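2-dehydropantoate 2-reductase (Enterococcus faecium, PDB 3WFI) acts as a D-mandelate dehydrogenase, an NADH-binding oxidoreductase of the ketopantoate reductase family with a Rossmann-fold coenzyme domain. Local coordinates at residues M1-G7 against V71-F77; E99-N105 against N121-T127; V147-L152 against H175-H181. All blocks are in the same frame, centred on the assembly; numbering follows the deposited sequence.

Contact 1 of 3, residues M1-G7 against V71-F77; sequences MKIAIAG and VDLIILF
In the central sheet of the Rossmann fold, strands 2-6 and 71-76 run parallel, setting Ile-3, Ala-4, Ile-5 and Ala-6 against Leu-73, Ile-74, Ile-75 and Leu-76 in turn. The two short segments approach to 4.7 Å between axes, with directions 21° apart. Backbone bonds Ala-4 N to Leu-73 O, Ile-75 N to Ala-4 O, Ala-6 N to Ile-75 O and Phe-77 N to Ala-6 O close the pairing.

At its start a side chain joins in. Asp-72 has CG anti to its carbonyl carbon (chi1 -56°), which swings OD2 back to accept from Lys-2 N at 2.8 Å, in an almost straight bond on the anti side of the carboxylate, somewhat out of its plane. Lys-2 O is gripped twice, by the amides of Asp-72 and Leu-73. The other ends are held elsewhere: Asp-72 OD1 by Lys-95, Lys-2 NZ by Glu-25.

On the face packed against Leu-19 of helix 10-21, Ile-75 CD1 lies 4.0 Å from Ile-3 CG2 and 4.1 Å from Ile-5 CD1. On the opposite face, covered by helix 80-90, the alanines bring just a methyl each, and Ala-6 CB meets Leu-76 CD2 at 3.8 Å. Gly-7, at phi 114°, starts a GxGxxG sequence consistent with a dinucleotide-binding turn. Beside it, Phe-77 touches the NAD-binding Met-11, while Phe-77 CD2 sits 3.9 Å from Ile-5 CG2.

Contact 2 of 3, residues E99-N105 against N121-T127; sequences EVLCLLN and NIYIGNT
Tyr-123 and Glu-99 each carry CG anti to their own carbonyl carbon (chi1 -58° and -62°), and Glu-99 then runs out extended, so that its carboxylate arrives beside the phenol. Tyr-123 OH donates to Glu-99 OE2 at 2.8 Å, coming from above the carboxylate plane, 51° out of it. The glutamate also flanks the ring itself, its CD being 3.5 Å from Tyr-123 CE2. Val-100 O lies in the ring plane at the same edge, 3.8 Å from Tyr-123 CD2. Helix 157-168 packs on Tyr-123 through Ala-159, Ala-160 and Leu-163.

Further along, Leu-101 meets Tyr-123 at about a right angle, with CD1 4.0 Å from Tyr-123 CB. Leu-103 CD1 rests 3.9 Å from Gly-125 CA, at a point where the glycine has no side chain to intervene. Four backbone bonds tie the strands: Val-100 N to Asn-121 O, Tyr-123 N to Val-100 O, Cys-102 N to Tyr-123 O and Gly-125 N to Cys-102 O.

Beyond the end of strand 98-102, the poorly ordered Asn-105 receives a weak bond on OD1 from Asn-126 ND2 at 3.0 Å. A water also donates to Asn-105 OD1 at 2.8 Å and accepts from Thr-127 N, bridging the segments. Asn-105 binds NAD(+), so this parallel beta-alpha-beta unit, with helix 109-113 as its connection, presents its carboxyl-end loop to the coenzyme site, as Rossmann folds do.

Contact 3 of 3, residues V147-L152 against H175-H181; sequences VELQNL and HFSDNIH
Gln-150 reaches across from strand 147-151 to the first turn of helix 180-191, while the parallel strands 147-151 and 174-176 pair as the two ends of a beta-alpha-beta unit whose connection is helix 157-168. The backbone bonds are three: His-175 N to Val-147 O, Leu-149 N to His-175 O and Ser-177 N to Leu-149 O. Two CA-H...O contacts accompany them, the shorter from Glu-148 CA to His-175 O at 3.2 Å.

Polar side chains take over where the second segment leaves the sheet. Gln-150 has CG anti to its backbone N (chi1 -172°) and stays extended beyond it, which carries the amide past Ser-177 O to the helix start. There OE1 accepts from His-181 N at 2.9 Å, and NE2 gives a weak bond to Asp-178 O at 3.2 Å, so both ends of the amide engage backbone groups, which would set the sense of its rotation, the oxygen bond being the firmer of the two. Ser-177 OG accepts from Asn-179 N at 3.1 Å, an ST turn that leads into the helix.

Aliphatic and CH-pi contacts flank the amide. Ile-180 CD1 presses on Glu-148 CB at 3.7 Å, and Ile-180 also touches Ile-124 in the neighbouring strand. Leu-152 CD2 makes a CH-pi contact over one face of the His-181 ring, displaced toward its rim and 4.0 Å from its centroid.

An aromatic edge completes the set. The Phe-176 ring, in cation-pi contact with Lys-161, lies nearly coplanar with the Asn-151 amide, their planes 21° apart. Asn-151 ND2 bonds to Gly-153 O, while Asn-151 OD1 lies in the Phe-176 ring plane, 3.5 Å from Phe-176 CE1.

All three contacts are parallel strand pairs in one mixed sheet. Contacts 1 and 2 sit side by side, strands 71-76 and 98-102 being neighbours, and Phe-77 packs on Leu-103 between them. Contact 2 adjoins contact 3 through the antiparallel strands 122-127 and 147-151; contacts 1 and 3 do not touch, their centres about 18 Å apart. Contacts 1 and 2 are buried and end at the coenzyme site, contact 1 beside NAD-binding residues and contact 2 including one, Asn-105. Contact 1 is mostly aliphatic apart from one carboxylate-to-amide bond at its edge, whereas contact 2 has a phenol-carboxylate bond and a water bridge. Contact 3, partly buried at the sheet margin, depends more on a side-chain amide holding a helix start.

Contact 1 of 3, residues M1-G7 against V71-F77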
loop_
_atom_site.group_PDB
_atom_site.type_symbol
_atom_site.label_atom_id
_atom_site.label_comp_id
_atom_site.label_asym_id
_atom_site.label_seq_id
_atom_site.Cartn_x
_atom_site.Cartn_y
_atom_site.Cartn_z
ATOM N N MET B 1 37.170 31.918 -1.185
ATOM C CA MET B 1 36.372 31.000 -2.047
ATOM C C MET B 1 35.531 31.752 -3.080
ATOM O O MET B 1 35.065 32.862 -2.833
ATOM C CB MET B 1 35.443 30.119 -1.189
ATOM C CG MET B 1 36.156 29.094 -0.315
ATOM S SD MET B 1 35.019 27.904 0.431
ATOM C CE MET B 1 34.198 28.937 1.649
ATOM N N LYS B 2 35.349 31.125 -4.238
ATOM C CA LYS B 2 34.266 31.482 -5.150
ATOM C C LYS B 2 33.102 30.569 -4.807
ATOM O O LYS B 2 33.222 29.345 -4.897
ATOM C CB LYS B 2 34.677 31.274 -6.605
ATOM C CG LYS B 2 35.663 32.306 -7.145
ATOM C CD LYS B 2 36.129 31.884 -8.548
ATOM C CE LYS B 2 37.437 32.487 -9.032
ATOM N NZ LYS B 2 37.304 33.944 -9.246
ATOM N N ILE B 3 31.984 31.163 -4.405
ATOM C CA ILE B 3 30.845 30.402 -3.895
ATOM C C ILE B 3 29.607 30.706 -4.724
ATOM O O ILE B 3 29.314 31.874 -5.015
ATOM C CB ILE B 3 30.570 30.764 -2.427
ATOM C CG1 ILE B 3 31.855 30.654 -1.605
ATOM C CG2 ILE B 3 29.463 29.893 -1.851
ATOM C CD1 ILE B 3 31.742 31.252 -0.213
ATOM N N ALA B 4 28.914 29.663 -5.159
ATOM C CA ALA B 4 27.607 29.820 -5.785
ATOM C C ALA B 4 26.538 29.451 -4.762
ATOM O O ALA B 4 26.629 28.416 -4.092
ATOM C CB ALA B 4 27.485 28.947 -7.020
ATOM N N ILE B 5 25.532 30.313 -4.654
ATOM C CA ILE B 5 24.363 30.070 -3.825
ATOM C C ILE B 5 23.242 29.624 -4.757
ATOM O O ILE B 5 22.662 30.444 -5.464
ATOM C CB ILE B 5 23.938 31.335 -3.064
ATOM C CG1 ILE B 5 25.116 31.913 -2.254
ATOM C CG2 ILE B 5 22.759 31.042 -2.136
ATOM C CD1 ILE B 5 25.610 31.036 -1.136
ATOM N N ALA B 6 22.991 28.316 -4.792
ATOM C CA ALA B 6 22.016 27.705 -5.718
ATOM C C ALA B 6 20.668 27.685 -5.028
ATOM O O ALA B 6 20.338 26.735 -4.301
ATOM C CB ALA B 6 22.434 26.301 -6.090
ATOM N N GLY B 7 19.916 28.767 -5.228
ATOM C CA GLY B 7 18.676 29.014 -4.493
ATOM C C GLY B 7 18.849 30.234 -3.604
ATOM O O GLY B 7 19.319 30.127 -2.466
ATOM N N VAL B 71 33.201 27.784 -9.826
ATOM C CA VAL B 71 33.245 28.056 -8.389
ATOM C C VAL B 71 33.915 26.944 -7.612
ATOM O O VAL B 71 33.977 25.801 -8.072
ATOM C CB VAL B 71 31.831 28.288 -7.785
ATOM C CG1 VAL B 71 31.186 29.497 -8.424
ATOM C CG2 VAL B 71 30.943 27.060 -7.936
ATOM N N ASP B 72 34.389 27.298 -6.421
ATOM C CA ASP B 72 35.014 26.359 -5.492
ATOM C C ASP B 72 33.957 25.643 -4.653
ATOM O O ASP B 72 34.156 24.513 -4.214
ATOM C CB ASP B 72 35.970 27.103 -4.538
ATOM C CG ASP B 72 37.029 27.914 -5.271
ATOM O OD1 ASP B 72 37.726 27.344 -6.142
ATOM O OD2 ASP B 72 37.163 29.113 -4.970
ATOM N N LEU B 73 32.833 26.309 -4.426
ATOM C CA LEU B 73 31.814 25.775 -3.541
ATOM C C LEU B 73 30.429 26.153 -4.019
ATOM O O LEU B 73 30.177 27.303 -4.374
ATOM C CB LEU B 73 32.031 26.300 -2.124
ATOM C CG LEU B 73 30.965 25.987 -1.062
ATOM C CD1 LEU B 73 30.946 24.509 -0.702
ATOM C CD2 LEU B 73 31.243 26.825 0.176
ATOM N N ILE B 74 29.539 25.166 -4.027
ATOM C CA ILE B 74 28.117 25.389 -4.255
ATOM C C ILE B 74 27.384 25.058 -2.957
ATOM O O ILE B 74 27.515 23.949 -2.418
ATOM C CB ILE B 74 27.590 24.507 -5.400
ATOM C CG1 ILE B 74 28.354 24.775 -6.692
ATOM C CG2 ILE B 74 26.092 24.718 -5.616
ATOM C CD1 ILE B 74 28.038 23.789 -7.797
ATOM N N ILE B 75 26.604 26.008 -2.459
ATOM C CA ILE B 75 25.709 25.761 -1.323
ATOM C C ILE B 75 24.279 25.694 -1.850
ATOM O O ILE B 75 23.779 26.644 -2.453
ATOM C CB ILE B 75 25.826 26.846 -0.231
ATOM C CG1 ILE B 75 27.295 27.126 0.083
ATOM C CG2 ILE B 75 25.083 26.414 1.032
ATOM C CD1 ILE B 75 27.514 28.190 1.141
ATOM N N LEU B 76 23.632 24.546 -1.628
ATOM C CA LEU B 76 22.331 24.251 -2.211
ATOM C C LEU B 76 21.203 24.610 -1.254
ATOM O O LEU B 76 21.170 24.108 -0.126
ATOM C CB LEU B 76 22.227 22.752 -2.536
ATOM C CG LEU B 76 23.157 22.189 -3.621
ATOM C CD1 LEU B 76 23.127 20.671 -3.566
ATOM C CD2 LEU B 76 22.754 22.669 -4.996
ATOM N N PHE B 77 20.294 25.460 -1.729
ATOM C CA PHE B 77 19.055 25.807 -1.024
ATOM C C PHE B 77 17.875 25.603 -1.981
ATOM O O PHE B 77 17.084 26.521 -2.196
ATOM C CB PHE B 77 19.057 27.279 -0.588
ATOM C CG PHE B 77 20.113 27.615 0.418
ATOM C CD1 PHE B 77 19.892 27.378 1.762
ATOM C CD2 PHE B 77 21.335 28.138 0.022
ATOM C CE1 PHE B 77 20.869 27.661 2.700
ATOM C CE2 PHE B 77 22.318 28.431 0.961
ATOM C CZ PHE B 77 22.077 28.192 2.299
#

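Contact 2 of 3, residues E99-N105 against N121-T127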
loop_
_atom_site.group_PDB
_atom_site.type_symbol
_atom_site.label_atom_id
_atom_site.label_comp_id
_atom_site.label_asym_id
_atom_site.label_seq_id
_atom_site.Cartn_x
_atom_site.Cartn_y
_atom_site.Cartn_z
ATOM N N GLU B 99 33.306 21.736 -4.435
ATOM C CA GLU B 99 32.626 21.067 -3.338
ATOM C C GLU B 99 31.172 21.502 -3.326
ATOM O O GLU B 99 30.852 22.627 -3.746
ATOM C CB GLU B 99 33.319 21.382 -2.006
ATOM C CG GLU B 99 34.748 20.881 -1.986
ATOM C CD GLU B 99 35.404 20.975 -0.633
ATOM O OE1 GLU B 99 35.310 22.015 0.035
ATOM O OE2 GLU B 99 36.055 19.986 -0.245
ATOM N N VAL B 100 30.305 20.610 -2.860
ATOM C CA VAL B 100 28.884 20.895 -2.765
ATOM C C VAL B 100 28.422 20.682 -1.330
ATOM O O VAL B 100 28.606 19.604 -0.766
ATOM C CB VAL B 100 28.046 19.973 -3.675
ATOM C CG1 VAL B 100 26.557 20.274 -3.524
ATOM C CG2 VAL B 100 28.462 20.108 -5.135
ATOM N N LEU B 101 27.813 21.709 -0.753
ATOM C CA LEU B 101 27.240 21.626 0.586
ATOM C C LEU B 101 25.735 21.692 0.461
ATOM O O LEU B 101 25.189 22.698 -0.002
ATOM C CB LEU B 101 27.745 22.776 1.471
ATOM C CG LEU B 101 27.068 22.925 2.836
ATOM C CD1 LEU B 101 27.217 21.671 3.682
ATOM C CD2 LEU B 101 27.631 24.138 3.565
ATOM N N CYS B 102 25.074 20.604 0.844
ATOM C CA CYS B 102 23.634 20.549 0.817
ATOM C C CYS B 102 23.059 20.934 2.175
ATOM O O CYS B 102 23.434 20.373 3.203
ATOM C CB CYS B 102 23.150 19.148 0.441
ATOM S SG CYS B 102 21.354 19.135 0.275
ATOM N N LEU B 103 22.175 21.920 2.169
ATOM C CA LEU B 103 21.432 22.295 3.368
ATOM C C LEU B 103 19.953 21.934 3.207
ATOM O O LEU B 103 19.102 22.419 3.952
ATOM C CB LEU B 103 21.631 23.779 3.682
ATOM C CG LEU B 103 22.839 24.220 4.496
ATOM C CD1 LEU B 103 23.924 23.168 4.559
ATOM C CD2 LEU B 103 23.384 25.548 4.009
ATOM N N LEU B 104 19.668 21.045 2.254
ATOM C CA LEU B 104 18.340 20.453 2.109
ATOM C C LEU B 104 18.231 19.319 3.124
ATOM O O LEU B 104 19.028 18.378 3.114
ATOM C CB LEU B 104 18.109 19.864 0.711
ATOM C CG LEU B 104 17.937 20.550 -0.634
ATOM C CD1 LEU B 104 19.119 21.327 -1.199
ATOM C CD2 LEU B 104 17.470 19.458 -1.597
ATOM N N ASN B 105 17.237 19.399 3.994
ATOM C CA ASN B 105 17.018 18.362 4.988
ATOM C C ASN B 105 16.211 17.233 4.361
ATOM O O ASN B 105 14.984 17.199 4.469
ATOM C CB ASN B 105 16.321 18.950 6.226
ATOM C CG ASN B 105 17.117 20.091 6.856
ATOM O OD1 ASN B 105 18.302 20.284 6.553
ATOM N ND2 ASN B 105 16.471 20.851 7.735
ATOM N N ASN B 121 33.517 14.990 -2.671
ATOM C CA ASN B 121 33.340 16.444 -2.641
ATOM C C ASN B 121 31.950 16.892 -2.174
ATOM O O ASN B 121 31.604 18.074 -2.312
ATOM C CB ASN B 121 33.610 17.028 -4.031
ATOM C CG ASN B 121 35.090 17.022 -4.415
ATOM O OD1 ASN B 121 35.436 17.117 -5.600
ATOM N ND2 ASN B 121 35.966 16.959 -3.425
ATOM N N ILE B 122 31.169 15.966 -1.620
ATOM C CA ILE B 122 29.801 16.291 -1.175
ATOM C C ILE B 122 29.740 16.354 0.347
ATOM O O ILE B 122 30.282 15.480 1.052
ATOM C CB ILE B 122 28.749 15.294 -1.702
ATOM C CG1 ILE B 122 28.800 15.225 -3.226
ATOM C CG2 ILE B 122 27.345 15.721 -1.274
ATOM C CD1 ILE B 122 27.891 14.179 -3.841
ATOM N N TYR B 123 29.071 17.396 0.842
ATOM C CA TYR B 123 28.910 17.618 2.266
ATOM C C TYR B 123 27.427 17.863 2.547
ATOM O O TYR B 123 26.714 18.430 1.721
ATOM C CB TYR B 123 29.769 18.797 2.745
ATOM C CG TYR B 123 31.247 18.622 2.457
ATOM C CD1 TYR B 123 32.105 18.107 3.419
ATOM C CD2 TYR B 123 31.772 18.936 1.203
ATOM C CE1 TYR B 123 33.445 17.920 3.153
ATOM C CE2 TYR B 123 33.112 18.754 0.917
ATOM C CZ TYR B 123 33.946 18.255 1.903
ATOM O OH TYR B 123 35.264 18.056 1.634
ATOM N N ILE B 124 26.967 17.390 3.696
ATOM C CA ILE B 124 25.561 17.516 4.079
ATOM C C ILE B 124 25.489 18.286 5.379
ATOM O O ILE B 124 26.349 18.116 6.247
ATOM C CB ILE B 124 24.895 16.143 4.252
ATOM C CG1 ILE B 124 25.755 15.206 5.114
ATOM C CG2 ILE B 124 24.655 15.515 2.894
ATOM C CD1 ILE B 124 25.005 13.993 5.619
ATOM N N GLY B 125 24.477 19.137 5.516
ATOM C CA GLY B 125 24.341 19.919 6.729
ATOM C C GLY B 125 22.938 20.385 7.079
ATOM O O GLY B 125 21.990 20.222 6.312
ATOM N N ASN B 126 22.829 20.941 8.275
ATOM C CA ASN B 126 21.597 21.545 8.770
ATOM C C ASN B 126 21.912 22.968 9.120
ATOM O O ASN B 126 22.999 23.247 9.619
ATOM C CB ASN B 126 21.094 20.820 10.033
ATOM C CG ASN B 126 20.658 19.394 9.760
ATOM O OD1 ASN B 126 20.735 18.529 10.629
ATOM N ND2 ASN B 126 20.193 19.138 8.546
ATOM N N THR B 127 20.973 23.872 8.868
ATOM C CA THR B 127 21.126 25.256 9.300
ATOM C C THR B 127 20.013 25.609 10.290
ATOM O O THR B 127 18.858 25.246 10.082
ATOM C CB THR B 127 21.143 26.258 8.124
ATOM O OG1 THR B 127 21.106 27.596 8.648
ATOM C CG2 THR B 127 19.953 26.052 7.187
HETATM O O HOH W 1 18.934 22.921 7.110
#

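Contact 3 of 3, residues V147-L152 against H175-H181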
loop_
_atom_site.group_PDB
_atom_site.type_symbol
_atom_site.label_atom_id
_atom_site.label_comp_id
_atom_site.label_asym_id
_atom_site.label_seq_id
_atom_site.Cartn_x
_atom_site.Cartn_y
_atom_site.Cartn_z
ATOM N N VAL B 147 25.239 26.354 12.020
ATOM C CA VAL B 147 25.279 25.358 10.965
ATOM C C VAL B 147 26.068 24.160 11.464
ATOM O O VAL B 147 27.110 24.313 12.111
ATOM C CB VAL B 147 25.947 25.911 9.676
ATOM C CG1 VAL B 147 26.022 24.838 8.600
ATOM C CG2 VAL B 147 25.202 27.143 9.167
ATOM N N GLU B 148 25.572 22.970 11.155
ATOM C CA GLU B 148 26.280 21.730 11.425
ATOM C C GLU B 148 26.385 20.978 10.112
ATOM O O GLU B 148 25.412 20.923 9.356
ATOM C CB GLU B 148 25.557 20.865 12.462
ATOM C CG GLU B 148 25.425 21.542 13.824
ATOM C CD GLU B 148 24.891 20.611 14.898
ATOM O OE1 GLU B 148 24.334 19.550 14.554
ATOM O OE2 GLU B 148 25.031 20.954 16.091
ATOM N N LEU B 149 27.561 20.416 9.835
ATOM C CA LEU B 149 27.801 19.772 8.539
ATOM C C LEU B 149 28.750 18.596 8.633
ATOM O O LEU B 149 29.547 18.495 9.570
ATOM C CB LEU B 149 28.302 20.800 7.503
ATOM C CG LEU B 149 29.674 21.463 7.706
ATOM C CD1 LEU B 149 30.809 20.569 7.212
ATOM C CD2 LEU B 149 29.740 22.804 6.991
ATOM N N GLN B 150 28.643 17.707 7.648
ATOM C CA GLN B 150 29.399 16.471 7.620
ATOM C C GLN B 150 29.832 16.105 6.205
ATOM O O GLN B 150 29.096 16.320 5.249
ATOM C CB GLN B 150 28.544 15.335 8.178
ATOM C CG GLN B 150 29.319 14.040 8.377
ATOM C CD GLN B 150 28.534 12.983 9.121
ATOM O OE1 GLN B 150 27.334 13.132 9.367
ATOM N NE2 GLN B 150 29.226 11.911 9.519
ATOM N N ASN B 151 31.025 15.536 6.095
ATOM C CA ASN B 151 31.489 14.946 4.847
ATOM C C ASN B 151 30.730 13.655 4.531
ATOM O O ASN B 151 30.477 12.844 5.410
ATOM C CB ASN B 151 33.001 14.662 4.891
ATOM C CG ASN B 151 33.386 13.687 5.993
ATOM O OD1 ASN B 151 33.238 13.989 7.174
ATOM N ND2 ASN B 151 33.871 12.515 5.612
ATOM N N LEU B 152 30.375 13.469 3.272
ATOM C CA LEU B 152 29.952 12.148 2.789
ATOM C C LEU B 152 31.076 11.232 2.326
ATOM O O LEU B 152 30.911 10.016 2.350
ATOM C CB LEU B 152 28.955 12.289 1.660
ATOM C CG LEU B 152 27.646 12.885 2.128
ATOM C CD1 LEU B 152 26.715 12.986 0.940
ATOM C CD2 LEU B 152 27.025 12.032 3.212
ATOM N N HIS B 175 29.850 24.201 12.346
ATOM C CA HIS B 175 30.627 23.169 13.030
ATOM C C HIS B 175 30.518 21.828 12.341
ATOM O O HIS B 175 29.474 21.485 11.782
ATOM C CB HIS B 175 30.148 22.995 14.474
ATOM C CG HIS B 175 30.125 24.270 15.250
ATOM N ND1 HIS B 175 28.958 24.937 15.532
ATOM C CD2 HIS B 175 31.120 25.005 15.791
ATOM C CE1 HIS B 175 29.232 26.023 16.229
ATOM N NE2 HIS B 175 30.540 26.096 16.387
ATOM N N PHE B 176 31.610 21.074 12.396
ATOM C CA PHE B 176 31.586 19.669 12.027
ATOM C C PHE B 176 30.763 18.867 13.027
ATOM O O PHE B 176 30.873 19.065 14.235
ATOM C CB PHE B 176 33.007 19.101 11.990
ATOM C CG PHE B 176 33.062 17.636 11.685
ATOM C CD1 PHE B 176 32.910 17.178 10.385
ATOM C CD2 PHE B 176 33.250 16.709 12.701
ATOM C CE1 PHE B 176 32.961 15.824 10.099
ATOM C CE2 PHE B 176 33.297 15.354 12.424
ATOM C CZ PHE B 176 33.157 14.912 11.118
ATOM N N SER B 177 29.959 17.939 12.512
ATOM C CA SER B 177 29.294 16.939 13.332
ATOM C C SER B 177 29.329 15.614 12.597
ATOM O O SER B 177 29.042 15.572 11.415
ATOM C CB SER B 177 27.847 17.346 13.606
ATOM O OG SER B 177 27.117 16.245 14.114
ATOM N N ASP B 178 29.682 14.533 13.292
ATOM C CA ASP B 178 29.688 13.204 12.674
ATOM C C ASP B 178 28.335 12.510 12.799
ATOM O O ASP B 178 28.206 11.318 12.519
ATOM C CB ASP B 178 30.805 12.326 13.252
ATOM C CG ASP B 178 30.616 12.004 14.738
ATOM O OD1 ASP B 178 29.559 12.341 15.312
ATOM O OD2 ASP B 178 31.549 11.413 15.334
ATOM N N ASN B 179 27.313 13.246 13.211
ATOM C CA ASN B 179 26.023 12.600 13.441
ATOM C C ASN B 179 24.947 13.090 12.490
ATOM O O ASN B 179 23.798 12.662 12.610
ATOM C CB ASN B 179 25.599 12.825 14.887
ATOM C CG ASN B 179 24.432 11.949 15.309
ATOM O OD1 ASN B 179 23.378 12.460 15.686
ATOM N ND2 ASN B 179 24.606 10.626 15.227
ATOM N N ILE B 180 25.333 13.918 11.510
ATOM C CA ILE B 180 24.385 14.549 10.573
ATOM C C ILE B 180 23.720 13.486 9.696
ATOM O O ILE B 180 22.515 13.521 9.473
ATOM C CB ILE B 180 25.073 15.556 9.613
ATOM C CG1 ILE B 180 25.732 16.694 10.377
ATOM C CG2 ILE B 180 24.079 16.130 8.611
ATOM C CD1 ILE B 180 24.803 17.444 11.307
ATOM N N HIS B 181 24.519 12.559 9.186
ATOM C CA HIS B 181 24.044 11.587 8.206
ATOM C C HIS B 181 23.016 10.676 8.891
ATOM O O HIS B 181 21.936 10.405 8.358
ATOM C CB HIS B 181 25.222 10.769 7.686
ATOM C CG HIS B 181 24.972 10.083 6.382
ATOM N ND1 HIS B 181 23.740 10.053 5.760
ATOM C CD2 HIS B 181 25.812 9.378 5.590
ATOM C CE1 HIS B 181 23.840 9.369 4.634
ATOM N NE2 HIS B 181 25.085 8.939 4.513
#